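PDB 6UF3: polyisoprenyl-teichoic acid--peptidoglycan teichoic acid transferase TagV from Bacillus subtilis, which belongs to the LytR-CpsA-Psr family of bacterial proteins and is built as a single chain around a mixed beta-sheet flanked by helices. Local coordinates for residues A[38-43]-A[217-222]; A[6-11]-A[31-36]; A[82-87]-A[251-256]; A[223-228]-A[240-245]; A[90-95]-A[195-200]. All blocks are in the same frame, centred on the assembly; numbering follows the deposited sequence.

Contact 1 (A[38-43]-A[217-222]); sequences KTMKML and KKIDTL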
# COMPACT_ATOMS: atom_id res chain seq x y z
N LYS A 38 -14.32 -4.13 14.28
CA LYS A 38 -13.03 -4.80 14.14
C LYS A 38 -12.88 -5.44 12.76
O LYS A 38 -12.45 -6.59 12.64
CB LYS A 38 -12.82 -5.84 15.24
CG LYS A 38 -12.74 -5.27 16.63
CD LYS A 38 -12.88 -6.37 17.67
CE LYS A 38 -11.87 -6.24 18.79
NZ LYS A 38 -11.83 -4.86 19.37
N THR A 39 -13.23 -4.69 11.70
CA THR A 39 -13.09 -5.24 10.36
C THR A 39 -12.17 -4.37 9.51
O THR A 39 -11.95 -3.19 9.82
CB THR A 39 -14.44 -5.40 9.65
OG1 THR A 39 -15.11 -4.14 9.58
CG2 THR A 39 -15.33 -6.40 10.41
N MET A 40 -11.64 -4.98 8.45
CA MET A 40 -10.75 -4.33 7.49
C MET A 40 -11.01 -4.82 6.07
O MET A 40 -11.35 -5.98 5.85
CB MET A 40 -9.26 -4.61 7.77
CG MET A 40 -8.67 -3.99 9.00
SD MET A 40 -6.86 -4.11 8.89
CE MET A 40 -6.46 -4.09 10.64
N LYS A 41 -10.78 -3.93 5.10
CA LYS A 41 -10.73 -4.30 3.69
C LYS A 41 -9.45 -3.74 3.09
O LYS A 41 -8.90 -2.77 3.62
CB LYS A 41 -11.96 -3.79 2.93
CG LYS A 41 -13.26 -4.26 3.54
CD LYS A 41 -14.45 -4.11 2.60
CE LYS A 41 -15.74 -4.48 3.31
NZ LYS A 41 -15.81 -5.92 3.68
N MET A 42 -8.97 -4.37 2.02
CA MET A 42 -7.69 -4.00 1.42
C MET A 42 -7.77 -4.09 -0.10
O MET A 42 -8.38 -5.01 -0.63
CB MET A 42 -6.54 -4.89 1.93
CG MET A 42 -5.16 -4.49 1.36
SD MET A 42 -3.78 -5.52 1.88
CE MET A 42 -3.82 -5.25 3.66
N LEU A 43 -7.14 -3.13 -0.77
CA LEU A 43 -7.14 -3.06 -2.23
C LEU A 43 -5.82 -2.48 -2.70
O LEU A 43 -5.46 -1.38 -2.29
CB LEU A 43 -8.31 -2.18 -2.68
CG LEU A 43 -8.46 -1.71 -4.12
CD1 LEU A 43 -9.00 -2.85 -4.99
CD2 LEU A 43 -9.39 -0.52 -4.14
N LYS A 217 -5.89 -12.94 7.59
CA LYS A 217 -6.83 -13.77 6.85
C LYS A 217 -8.23 -13.16 6.87
O LYS A 217 -9.00 -13.35 5.92
CB LYS A 217 -6.87 -15.19 7.41
CG LYS A 217 -7.84 -16.13 6.68
CD LYS A 217 -7.65 -17.58 7.09
CE LYS A 217 -8.80 -18.44 6.58
NZ LYS A 217 -9.24 -18.00 5.21
N LYS A 218 -8.56 -12.40 7.91
CA LYS A 218 -9.90 -11.84 8.03
C LYS A 218 -10.12 -10.61 7.16
O LYS A 218 -11.27 -10.17 7.02
CB LYS A 218 -10.20 -11.49 9.49
CG LYS A 218 -10.42 -12.75 10.34
CD LYS A 218 -10.52 -12.40 11.81
CE LYS A 218 -10.75 -13.66 12.65
NZ LYS A 218 -10.72 -13.31 14.09
N ILE A 219 -9.06 -10.05 6.59
CA ILE A 219 -9.20 -8.87 5.73
C ILE A 219 -9.94 -9.27 4.47
O ILE A 219 -9.66 -10.30 3.85
CB ILE A 219 -7.82 -8.28 5.40
CG1 ILE A 219 -7.11 -7.85 6.67
CG2 ILE A 219 -7.99 -7.08 4.44
CD1 ILE A 219 -5.62 -7.53 6.47
N ASP A 220 -10.91 -8.44 4.07
CA ASP A 220 -11.62 -8.65 2.81
C ASP A 220 -10.79 -8.01 1.71
O ASP A 220 -10.68 -6.78 1.65
CB ASP A 220 -13.02 -8.04 2.89
CG ASP A 220 -13.84 -8.27 1.63
OD1 ASP A 220 -13.45 -9.14 0.81
OD2 ASP A 220 -14.87 -7.57 1.45
N THR A 221 -10.16 -8.81 0.87
CA THR A 221 -9.26 -8.25 -0.13
C THR A 221 -10.01 -8.10 -1.44
O THR A 221 -10.48 -9.09 -2.02
CB THR A 221 -7.99 -9.09 -0.31
OG1 THR A 221 -7.30 -9.18 0.94
CG2 THR A 221 -7.06 -8.41 -1.31
N LEU A 222 -10.13 -6.85 -1.90
CA LEU A 222 -10.80 -6.51 -3.15
C LEU A 222 -9.77 -6.35 -4.25
O LEU A 222 -8.56 -6.30 -4.00
CB LEU A 222 -11.61 -5.22 -2.99
CG LEU A 222 -12.53 -5.15 -1.77
CD1 LEU A 222 -13.35 -3.87 -1.80
CD2 LEU A 222 -13.45 -6.35 -1.67
O HOH W 1 -12.32 -7.94 8.43
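Met42 and Ile219 form the tight side of this contact. Ile219 CG2 rests 3.6 Å from Met42 CB, and the bend of the methionine at chi3 (-61°) brings its terminal CE to 4.0 Å from Ile219 CD1. Helix 158-177 covers the same face through Leu168 and Asn169, a buried place suited to a branched aliphatic chain and a pliable thioether. Between the backbones, strand 220-222 joins strand 39-44 in parallel as an outermost strand of the mixed sheet: Asp220 N binds Met40 O, Met42 N binds Asp220 O, and Leu222 N binds Met42 O at 2.8 Å. Lys41 and Asp220, on the other face, are themselves only partly exposed, His256 of helix 243-257 packing on the lysine. These two chains run alongside each other, pointing the same way, and Lys41 NZ forms a 2.9 Å salt bridge with the anti lone pair of Asp220 OD2. Before the pairing starts, a water bridges the backbones, accepting from Met40 N and donating to Lys218 O.

Contact 2 (A[6-11]-A[31-36]); sequences FSILFM and VTLDPK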
# COMPACT_ATOMS: atom_id res chain seq x y z
N PHE A 6 -12.58 4.58 8.84
CA PHE A 6 -11.66 5.48 8.15
C PHE A 6 -10.75 4.68 7.22
O PHE A 6 -10.65 3.46 7.32
CB PHE A 6 -10.84 6.30 9.15
CG PHE A 6 -9.79 5.52 9.87
CD1 PHE A 6 -10.12 4.71 10.95
CD2 PHE A 6 -8.46 5.59 9.48
CE1 PHE A 6 -9.14 3.99 11.62
CE2 PHE A 6 -7.49 4.86 10.14
CZ PHE A 6 -7.83 4.07 11.21
N SER A 7 -10.08 5.38 6.32
CA SER A 7 -9.22 4.73 5.34
C SER A 7 -7.77 5.21 5.47
O SER A 7 -7.50 6.30 5.96
CB SER A 7 -9.72 5.02 3.91
OG SER A 7 -9.74 6.44 3.73
N ILE A 8 -6.85 4.36 5.01
CA ILE A 8 -5.42 4.67 4.95
C ILE A 8 -4.94 4.36 3.53
O ILE A 8 -5.23 3.29 2.99
CB ILE A 8 -4.59 3.84 5.95
CG1 ILE A 8 -5.19 3.89 7.35
CG2 ILE A 8 -3.13 4.34 5.95
CD1 ILE A 8 -4.49 2.94 8.32
N LEU A 9 -4.19 5.30 2.94
CA LEU A 9 -3.47 5.03 1.70
C LEU A 9 -1.99 4.84 2.04
O LEU A 9 -1.36 5.73 2.63
CB LEU A 9 -3.63 6.16 0.68
CG LEU A 9 -2.72 6.06 -0.56
CD1 LEU A 9 -3.03 4.81 -1.41
CD2 LEU A 9 -2.84 7.33 -1.45
N PHE A 10 -1.45 3.69 1.65
CA PHE A 10 -0.03 3.37 1.79
C PHE A 10 0.64 3.59 0.44
O PHE A 10 0.23 2.98 -0.56
CB PHE A 10 0.16 1.92 2.24
CG PHE A 10 -0.33 1.64 3.63
CD1 PHE A 10 -1.65 1.26 3.86
CD2 PHE A 10 0.53 1.73 4.72
CE1 PHE A 10 -2.11 1.00 5.14
CE2 PHE A 10 0.08 1.48 6.00
CZ PHE A 10 -1.24 1.10 6.21
N MET A 11 1.65 4.44 0.42
CA MET A 11 2.41 4.78 -0.78
C MET A 11 3.85 4.31 -0.59
O MET A 11 4.49 4.68 0.40
CB MET A 11 2.36 6.29 -1.05
CG MET A 11 0.99 6.78 -1.47
SD MET A 11 0.80 8.58 -1.32
CE MET A 11 0.49 8.73 0.45
N VAL A 31 -6.36 0.64 2.61
CA VAL A 31 -7.00 -0.18 3.64
C VAL A 31 -8.15 0.63 4.21
O VAL A 31 -7.98 1.81 4.53
CB VAL A 31 -6.01 -0.59 4.75
CG1 VAL A 31 -6.74 -1.32 5.89
CG2 VAL A 31 -4.90 -1.44 4.17
N THR A 32 -9.33 0.02 4.32
CA THR A 32 -10.45 0.65 5.01
C THR A 32 -10.70 -0.10 6.32
O THR A 32 -10.53 -1.32 6.38
CB THR A 32 -11.72 0.71 4.15
OG1 THR A 32 -12.07 -0.60 3.68
CG2 THR A 32 -11.49 1.60 2.92
N LEU A 33 -11.06 0.63 7.36
CA LEU A 33 -11.18 0.07 8.70
C LEU A 33 -12.52 0.47 9.30
O LEU A 33 -12.95 1.63 9.19
CB LEU A 33 -10.03 0.54 9.61
CG LEU A 33 -8.59 0.19 9.21
CD1 LEU A 33 -7.96 1.28 8.32
CD2 LEU A 33 -7.73 -0.03 10.43
N ASP A 34 -13.19 -0.50 9.92
CA ASP A 34 -14.41 -0.25 10.69
C ASP A 34 -14.08 -0.70 12.11
O ASP A 34 -14.25 -1.88 12.46
CB ASP A 34 -15.60 -1.01 10.10
CG ASP A 34 -16.90 -0.69 10.81
OD1 ASP A 34 -16.90 0.11 11.77
OD2 ASP A 34 -17.94 -1.26 10.40
N PRO A 35 -13.54 0.21 12.94
CA PRO A 35 -13.06 -0.20 14.27
C PRO A 35 -14.17 -0.65 15.20
O PRO A 35 -13.93 -1.52 16.06
CB PRO A 35 -12.35 1.05 14.80
CG PRO A 35 -11.94 1.80 13.58
CD PRO A 35 -13.06 1.56 12.58
N LYS A 36 -15.36 -0.07 15.09
CA LYS A 36 -16.46 -0.50 15.95
C LYS A 36 -16.75 -1.98 15.78
O LYS A 36 -17.17 -2.65 16.73
CB LYS A 36 -17.71 0.33 15.67
CG LYS A 36 -17.82 1.58 16.52
CD LYS A 36 -18.67 2.65 15.85
CE LYS A 36 -18.55 3.99 16.55
NZ LYS A 36 -18.74 5.13 15.61
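Phe6 and Leu33 face each other in the beta hairpin of strands 6-13 and 25-34, as a hydrogen-bonded pair of the antiparallel type. Phe6 N donates to Leu33 O, and Leu33 N returns a bond of 2.9 Å to Phe6 O. Above this pair Leu33 CD1 sits over one face of the Phe6 ring, 4.2 Å from its centroid and 21° off the normal, a CH-pi contact displaced toward the rim. The ring is turned there by a chi1 of 73°, which sets CG between the backbone N and the carbonyl carbon, and its CE1 edge meets Pro35 CG at 4.1 Å. The same leucine methyl touches Ile8 CD1 at 3.8 Å, so one leucine methyl packs on both an aromatic face and an isoleucine end. Two residues further along the hairpin, Ile8 and Val31 repeat the reciprocal bonding, Ile8 N to Val31 O being 2.8 Å. Val31 CG2 approaches Phe10 CE1 obliquely, while Ile8 CG2 covers a face of the Phe10 ring. Between the two hydrogen-bonded pairs lies the non-hydrogen-bonded pair Ser7 and Thr32, whose side chains occupy the other face of the sheet. They meet through carbon, Ser7 CB to Thr32 CG2 at 4.0 Å, and their small hydroxyls turn to other partners: Ser7 OG bonds Pro87 O, and Thr32 OG1 pairs with His256 ND1.

Contact 3 (A[82-87]-A[251-256]); sequences NFLQIP and KTLQEH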
# COMPACT_ATOMS: atom_id res chain seq x y z
N ASN A 82 -10.53 10.26 -6.01
CA ASN A 82 -11.40 10.37 -7.17
C ASN A 82 -11.64 9.01 -7.82
O ASN A 82 -12.76 8.71 -8.27
CB ASN A 82 -10.80 11.34 -8.18
CG ASN A 82 -10.87 12.78 -7.72
OD1 ASN A 82 -11.44 13.08 -6.67
ND2 ASN A 82 -10.29 13.69 -8.51
N PHE A 83 -10.60 8.18 -7.89
CA PHE A 83 -10.70 6.88 -8.53
C PHE A 83 -11.63 5.95 -7.75
O PHE A 83 -12.47 5.25 -8.34
CB PHE A 83 -9.31 6.27 -8.66
CG PHE A 83 -9.29 4.94 -9.33
CD1 PHE A 83 -9.70 4.80 -10.64
CD2 PHE A 83 -8.84 3.81 -8.65
CE1 PHE A 83 -9.67 3.57 -11.27
CE2 PHE A 83 -8.82 2.58 -9.27
CZ PHE A 83 -9.24 2.46 -10.58
N LEU A 84 -11.49 5.92 -6.42
CA LEU A 84 -12.27 5.00 -5.59
C LEU A 84 -13.55 5.63 -5.05
O LEU A 84 -14.35 4.92 -4.42
CB LEU A 84 -11.43 4.49 -4.41
CG LEU A 84 -10.18 3.69 -4.79
CD1 LEU A 84 -9.37 3.25 -3.56
CD2 LEU A 84 -10.55 2.51 -5.68
N GLN A 85 -13.73 6.94 -5.24
CA GLN A 85 -14.91 7.65 -4.76
C GLN A 85 -15.11 7.42 -3.27
O GLN A 85 -16.22 7.18 -2.79
CB GLN A 85 -16.16 7.27 -5.57
CG GLN A 85 -16.16 7.87 -6.95
CD GLN A 85 -16.29 9.38 -6.92
OE1 GLN A 85 -17.35 9.91 -6.60
NE2 GLN A 85 -15.21 10.07 -7.25
N ILE A 86 -14.01 7.49 -2.53
CA ILE A 86 -14.04 7.47 -1.07
C ILE A 86 -13.07 8.52 -0.56
O ILE A 86 -12.14 8.92 -1.27
CB ILE A 86 -13.67 6.08 -0.49
CG1 ILE A 86 -12.28 5.62 -0.96
CG2 ILE A 86 -14.77 5.06 -0.79
CD1 ILE A 86 -11.62 4.62 -0.00
N PRO A 87 -13.27 9.00 0.66
CA PRO A 87 -12.24 9.84 1.28
C PRO A 87 -11.07 9.00 1.75
O PRO A 87 -11.23 7.85 2.18
CB PRO A 87 -12.98 10.49 2.46
CG PRO A 87 -14.11 9.58 2.75
CD PRO A 87 -14.49 8.89 1.48
N LYS A 251 -18.69 0.79 -4.30
CA LYS A 251 -19.83 0.61 -3.41
C LYS A 251 -19.43 -0.17 -2.17
O LYS A 251 -19.90 0.12 -1.06
CB LYS A 251 -20.97 -0.10 -4.14
CG LYS A 251 -21.95 0.86 -4.82
CD LYS A 251 -23.24 0.15 -5.19
CE LYS A 251 -23.09 -0.61 -6.50
NZ LYS A 251 -23.00 0.31 -7.67
N THR A 252 -18.55 -1.16 -2.33
CA THR A 252 -18.13 -1.98 -1.20
C THR A 252 -17.34 -1.16 -0.19
O THR A 252 -17.58 -1.25 1.03
CB THR A 252 -17.31 -3.16 -1.70
OG1 THR A 252 -18.12 -3.94 -2.60
CG2 THR A 252 -16.85 -4.05 -0.54
N LEU A 253 -16.39 -0.36 -0.67
CA LEU A 253 -15.59 0.48 0.23
C LEU A 253 -16.44 1.56 0.88
O LEU A 253 -16.29 1.85 2.07
CB LEU A 253 -14.43 1.11 -0.54
CG LEU A 253 -13.38 0.13 -1.07
CD1 LEU A 253 -12.28 0.85 -1.81
CD2 LEU A 253 -12.82 -0.73 0.07
N GLN A 254 -17.34 2.17 0.11
CA GLN A 254 -18.27 3.16 0.65
C GLN A 254 -19.12 2.57 1.77
O GLN A 254 -19.29 3.20 2.82
CB GLN A 254 -19.17 3.69 -0.47
CG GLN A 254 -18.43 4.60 -1.42
CD GLN A 254 -19.13 4.77 -2.74
OE1 GLN A 254 -20.22 4.21 -2.97
NE2 GLN A 254 -18.54 5.57 -3.62
N GLU A 255 -19.69 1.38 1.54
CA GLU A 255 -20.49 0.75 2.59
C GLU A 255 -19.64 0.46 3.82
O GLU A 255 -20.09 0.67 4.95
CB GLU A 255 -21.13 -0.53 2.05
N HIS A 256 -18.41 -0.02 3.62
CA HIS A 256 -17.56 -0.30 4.77
C HIS A 256 -17.28 0.96 5.56
O HIS A 256 -17.25 0.94 6.80
CB HIS A 256 -16.26 -0.96 4.32
CG HIS A 256 -15.47 -1.56 5.44
ND1 HIS A 256 -14.11 -1.35 5.60
CD2 HIS A 256 -15.85 -2.34 6.48
CE1 HIS A 256 -13.69 -1.99 6.67
NE2 HIS A 256 -14.72 -2.60 7.22
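Gln254 reaches from helix 243-257 to the backbone that follows the C-terminal end of helix 72-84, and its NE2 donates to Gln85 O at 2.9 Å. The bond is nearly straight at 167°, and the acceptor lies close to the plane of the Gln254 amide, although the donor is tilted from the plane of the carbonyl. A long amide suits this place: extended beyond CG, it reaches from one element to the other and presents an N-H to a main-chain oxygen. Under it, Ile86 CG2 packs against Gln254 CG at 3.7 Å and against Leu253 CB at 4.0 Å, using the aliphatic stem of the glutamine as apolar surface. Leu84 CD1 meets Leu253 CD1 more loosely, at 4.2 Å, and both leucines also press on Leu43 of the sheet beneath. Outside this shell the helix ends at Gln85, whose left-handed conformation (phi 53°) probably helps turn its carbonyl toward Gln254. Arg250 of the same C-terminal helix adds a second tie through its NE to Phe83 O. The side chain of Gln85 folds back at chi2 over its own helix, and its NE2 donates to Asn82 O at 3.0 Å.

Contact 4 (A[223-228]-A[240-245]); sequences SITGSD and EPDATN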
# COMPACT_ATOMS: atom_id res chain seq x y z
N SER A 223 -10.26 -6.28 -5.49
CA SER A 223 -9.38 -6.26 -6.65
C SER A 223 -9.86 -5.22 -7.65
O SER A 223 -11.06 -5.09 -7.89
CB SER A 223 -9.33 -7.63 -7.34
OG SER A 223 -8.82 -8.62 -6.47
N ILE A 224 -8.91 -4.50 -8.25
CA ILE A 224 -9.18 -3.72 -9.45
C ILE A 224 -8.93 -4.65 -10.63
O ILE A 224 -7.78 -4.88 -11.02
CB ILE A 224 -8.33 -2.46 -9.54
CG1 ILE A 224 -8.52 -1.57 -8.30
CG2 ILE A 224 -8.68 -1.69 -10.81
CD1 ILE A 224 -9.90 -0.98 -8.16
N THR A 225 -10.00 -5.21 -11.19
CA THR A 225 -9.86 -6.00 -12.40
C THR A 225 -9.80 -5.07 -13.62
O THR A 225 -10.20 -3.91 -13.57
CB THR A 225 -11.00 -7.00 -12.54
OG1 THR A 225 -12.24 -6.29 -12.65
CG2 THR A 225 -11.07 -7.92 -11.31
N GLY A 226 -9.27 -5.61 -14.72
CA GLY A 226 -9.13 -4.80 -15.91
C GLY A 226 -8.36 -5.55 -16.98
O GLY A 226 -8.19 -6.77 -16.91
N SER A 227 -7.92 -4.79 -17.98
CA SER A 227 -7.31 -5.36 -19.18
C SER A 227 -5.99 -4.68 -19.47
O SER A 227 -5.84 -3.47 -19.26
CB SER A 227 -8.23 -5.22 -20.40
OG SER A 227 -9.52 -5.74 -20.14
N ASP A 228 -5.03 -5.45 -19.97
CA ASP A 228 -3.82 -4.87 -20.54
C ASP A 228 -4.20 -4.06 -21.78
O ASP A 228 -5.04 -4.48 -22.58
CB ASP A 228 -2.82 -5.96 -20.90
CG ASP A 228 -2.24 -6.66 -19.67
OD1 ASP A 228 -2.40 -6.15 -18.55
OD2 ASP A 228 -1.61 -7.73 -19.84
N GLU A 240 -6.14 -0.96 -17.91
CA GLU A 240 -7.42 -0.28 -18.02
C GLU A 240 -8.41 -0.91 -17.05
O GLU A 240 -8.72 -2.10 -17.18
CB GLU A 240 -7.96 -0.36 -19.45
CG GLU A 240 -9.32 0.28 -19.63
CD GLU A 240 -9.31 1.79 -19.54
OE1 GLU A 240 -8.22 2.41 -19.52
OE2 GLU A 240 -10.42 2.37 -19.49
N PRO A 241 -8.93 -0.15 -16.08
CA PRO A 241 -9.84 -0.73 -15.08
C PRO A 241 -11.19 -1.07 -15.68
O PRO A 241 -11.76 -0.30 -16.46
CB PRO A 241 -9.96 0.37 -14.02
CG PRO A 241 -9.59 1.66 -14.79
CD PRO A 241 -8.54 1.23 -15.75
N ASP A 242 -11.71 -2.22 -15.28
CA ASP A 242 -13.07 -2.62 -15.63
C ASP A 242 -14.08 -1.74 -14.90
O ASP A 242 -14.07 -1.63 -13.67
CB ASP A 242 -13.25 -4.10 -15.28
CG ASP A 242 -14.59 -4.64 -15.70
OD1 ASP A 242 -15.61 -4.26 -15.08
OD2 ASP A 242 -14.63 -5.48 -16.63
N ALA A 243 -14.99 -1.14 -15.67
CA ALA A 243 -15.91 -0.14 -15.12
C ALA A 243 -16.93 -0.75 -14.15
O ALA A 243 -17.19 -0.17 -13.08
CB ALA A 243 -16.63 0.59 -16.26
N THR A 244 -17.55 -1.88 -14.49
CA THR A 244 -18.56 -2.42 -13.58
C THR A 244 -17.91 -3.00 -12.32
O THR A 244 -18.46 -2.87 -11.21
CB THR A 244 -19.43 -3.47 -14.27
OG1 THR A 244 -18.62 -4.52 -14.79
CG2 THR A 244 -20.22 -2.82 -15.40
N ASN A 245 -16.72 -3.61 -12.46
CA ASN A 245 -15.99 -4.02 -11.26
C ASN A 245 -15.64 -2.82 -10.40
O ASN A 245 -15.75 -2.88 -9.17
CB ASN A 245 -14.71 -4.76 -11.60
CG ASN A 245 -13.86 -5.04 -10.38
OD1 ASN A 245 -12.91 -4.29 -10.04
ND2 ASN A 245 -14.20 -6.11 -9.68
O HOH W 2 -11.86 -2.42 -11.94
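Thr225 lays its side chain over the amide of Asn245, with OG1 only 3.1 Å from Asn245 CG and above the amide plane. Thr225 N donates a long bond of 3.3 Å to Asn245 OD1, coming from well above the carbonyl plane and not along a lone pair. Next to it the backbone bond from Asp242 N to Thr225 O, 2.8 Å, ties the residue before strand 226-231 to the N-cap of helix 243-257. Gly226 and Pro241 pair beyond this point at the base of the hairpin of strands 226-231 and 236-241; without a side chain, Gly226 can bring its CA to 3.0 Å from Glu240 O. Ser227 and Glu240 then exchange two backbone bonds, and Glu240 OE1 turns to a salt bridge with Arg50. On the inner side Ile224 CG2 and Pro241 CB touch at 4.0 Å. The N-cap position suits the short carboxylate of Asp242: with CG anti to the backbone N (chi1 -176°), OD1 accepts from Asn245 N at 2.9 Å on its anti side and from Thr244 OG1 at 3.0 Å through its syn lone pair. Two donors and a helix N-terminus gathered at one oxygen would probably favour the ionised form of Asp242.

Contact 5 (A[90-95]-A[195-200]); sequences KYVTVD and VETNIR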
# COMPACT_ATOMS: atom_id res chain seq x y z
N LYS A 90 -6.17 8.94 6.14
CA LYS A 90 -4.79 8.84 6.61
C LYS A 90 -3.90 8.40 5.47
O LYS A 90 -4.33 7.70 4.56
CB LYS A 90 -4.65 7.84 7.79
CG LYS A 90 -5.45 8.21 9.01
CD LYS A 90 -4.91 9.52 9.62
CE LYS A 90 -5.52 9.77 11.00
NZ LYS A 90 -5.00 10.99 11.69
N TYR A 91 -2.63 8.79 5.54
CA TYR A 91 -1.65 8.38 4.55
C TYR A 91 -0.38 7.95 5.26
O TYR A 91 -0.04 8.43 6.35
CB TYR A 91 -1.34 9.49 3.52
CG TYR A 91 -0.80 10.76 4.14
CD1 TYR A 91 0.56 10.92 4.37
CD2 TYR A 91 -1.65 11.78 4.51
CE1 TYR A 91 1.05 12.07 4.96
CE2 TYR A 91 -1.17 12.93 5.09
CZ TYR A 91 0.17 13.07 5.32
OH TYR A 91 0.63 14.22 5.90
N VAL A 92 0.32 7.01 4.62
CA VAL A 92 1.64 6.56 5.04
C VAL A 92 2.49 6.50 3.78
O VAL A 92 2.12 5.79 2.83
CB VAL A 92 1.59 5.17 5.70
CG1 VAL A 92 3.01 4.67 5.98
CG2 VAL A 92 0.76 5.22 6.98
N THR A 93 3.60 7.23 3.74
CA THR A 93 4.52 7.16 2.62
C THR A 93 5.84 6.59 3.11
O THR A 93 6.32 6.96 4.19
CB THR A 93 4.78 8.54 1.99
OG1 THR A 93 3.54 9.19 1.69
CG2 THR A 93 5.58 8.41 0.70
N VAL A 94 6.44 5.70 2.32
CA VAL A 94 7.75 5.16 2.67
C VAL A 94 8.60 5.04 1.41
O VAL A 94 8.11 4.62 0.36
CB VAL A 94 7.61 3.82 3.42
CG1 VAL A 94 7.23 2.65 2.50
CG2 VAL A 94 8.83 3.54 4.22
N ASP A 95 9.87 5.49 1.50
CA ASP A 95 10.81 5.27 0.42
C ASP A 95 11.61 4.01 0.76
O ASP A 95 11.28 3.28 1.71
CB ASP A 95 11.66 6.53 0.14
CG ASP A 95 12.70 6.83 1.21
OD1 ASP A 95 12.64 6.22 2.30
OD2 ASP A 95 13.57 7.68 0.92
N VAL A 195 8.93 7.31 8.29
CA VAL A 195 7.82 7.30 7.35
C VAL A 195 7.14 8.66 7.42
O VAL A 195 7.11 9.31 8.47
CB VAL A 195 6.81 6.16 7.63
CG1 VAL A 195 7.55 4.88 7.95
CG2 VAL A 195 5.88 6.52 8.77
N GLU A 196 6.61 9.09 6.28
CA GLU A 196 5.80 10.30 6.22
C GLU A 196 4.35 9.91 6.48
O GLU A 196 3.82 9.04 5.78
CB GLU A 196 5.96 10.98 4.86
CG GLU A 196 5.48 12.40 4.81
CD GLU A 196 5.60 12.99 3.43
OE1 GLU A 196 5.69 12.21 2.45
OE2 GLU A 196 5.61 14.23 3.31
N THR A 197 3.72 10.52 7.48
CA THR A 197 2.37 10.08 7.84
C THR A 197 1.67 11.14 8.69
O THR A 197 2.32 11.93 9.39
CB THR A 197 2.41 8.76 8.60
OG1 THR A 197 1.08 8.28 8.82
CG2 THR A 197 3.11 8.94 9.96
N ASN A 198 0.34 11.12 8.63
CA ASN A 198 -0.49 11.90 9.54
C ASN A 198 -1.19 11.01 10.57
O ASN A 198 -2.14 11.46 11.22
CB ASN A 198 -1.53 12.72 8.77
CG ASN A 198 -2.59 11.88 8.10
OD1 ASN A 198 -2.37 10.71 7.76
ND2 ASN A 198 -3.76 12.47 7.87
N ILE A 199 -0.73 9.78 10.73
CA ILE A 199 -1.16 8.92 11.83
C ILE A 199 -0.27 9.23 13.02
O ILE A 199 0.96 9.18 12.91
CB ILE A 199 -1.06 7.43 11.46
CG1 ILE A 199 -1.91 7.15 10.22
CG2 ILE A 199 -1.49 6.55 12.65
CD1 ILE A 199 -1.81 5.68 9.77
N ARG A 200 -0.88 9.55 14.16
CA ARG A 200 -0.13 9.86 15.36
C ARG A 200 0.16 8.58 16.13
O ARG A 200 -0.47 7.55 15.92
CB ARG A 200 -0.91 10.84 16.25
CG ARG A 200 -0.66 12.29 15.89
CD ARG A 200 -1.96 13.05 15.76
NE ARG A 200 -1.73 14.44 15.38
CZ ARG A 200 -2.53 15.45 15.72
NH1 ARG A 200 -2.23 16.69 15.33
NH2 ARG A 200 -3.61 15.23 16.45
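The Tyr91 ring and the Asn198 amide are stacked with their planes 14° apart, Asn198 OD1 lying over one face of the ring and displaced toward its rim. Asn198 CG comes to 3.5 Å from Tyr91 CE2, while Thr197 CA approaches Tyr91 CE1 obliquely. The amide is held in place by its polar ends: OD1 accepts from Tyr91 N at 2.9 Å, and ND2 donates to Asp89 O. With CG between the backbone N and the carbonyl carbon (chi1 69°), the amide lies over the ring, and asparagine, with an acceptor and a donor on a short flat group, can serve both backbone sites. Lys90 bends at chi2 and crosses the amide at a slant, its CD 3.4 Å from Asn198 OD1, and its NZ donates to Asn198 O at 2.9 Å while also forming a salt bridge with Glu203. Here the short strand 196-197 adds antiparallel to strand 90-94 at an outer edge of the mixed sheet. Thr93 and Glu196 form a hydrogen-bonded pair, Thr93 N to Glu196 O at 2.7 Å. Thr197 OG1 donates to Tyr91 O, also at 2.7 Å, and accepts from Ile199 N, an ST turn. After the turn Ile199 packs its CD1 on Val92 CG2 at 3.8 Å. Thr93 and Glu196 run their side chains alongside each other; Thr93 OG1 is buried without a polar partner, and Glu196 OE2 makes a salt bridge with Lys73.

Contacts 1, 2 and 5 lie on one mixed sheet. Contact 2 is in its interior; contacts 1 and 5 add strands at its two outer edges, their centres about 20 Å apart. Neighbouring strands join them directly: Lys41 O to Thr32 N at 2.9 Å links contact 1 to contact 2, and Met11 N to Val92 O at 2.8 Å links contact 2 to contact 5. Contact 3 covers one face of this sheet, where Thr39 OG1 lies 2.8 Å from His256 NE2 and so ties contact 1 to contact 3. Contact 4 begins the helix that contact 3 uses, and Phe83 packs on Ile224 and Pro241. The centre of contact 4 is about 28 Å from that of contact 5.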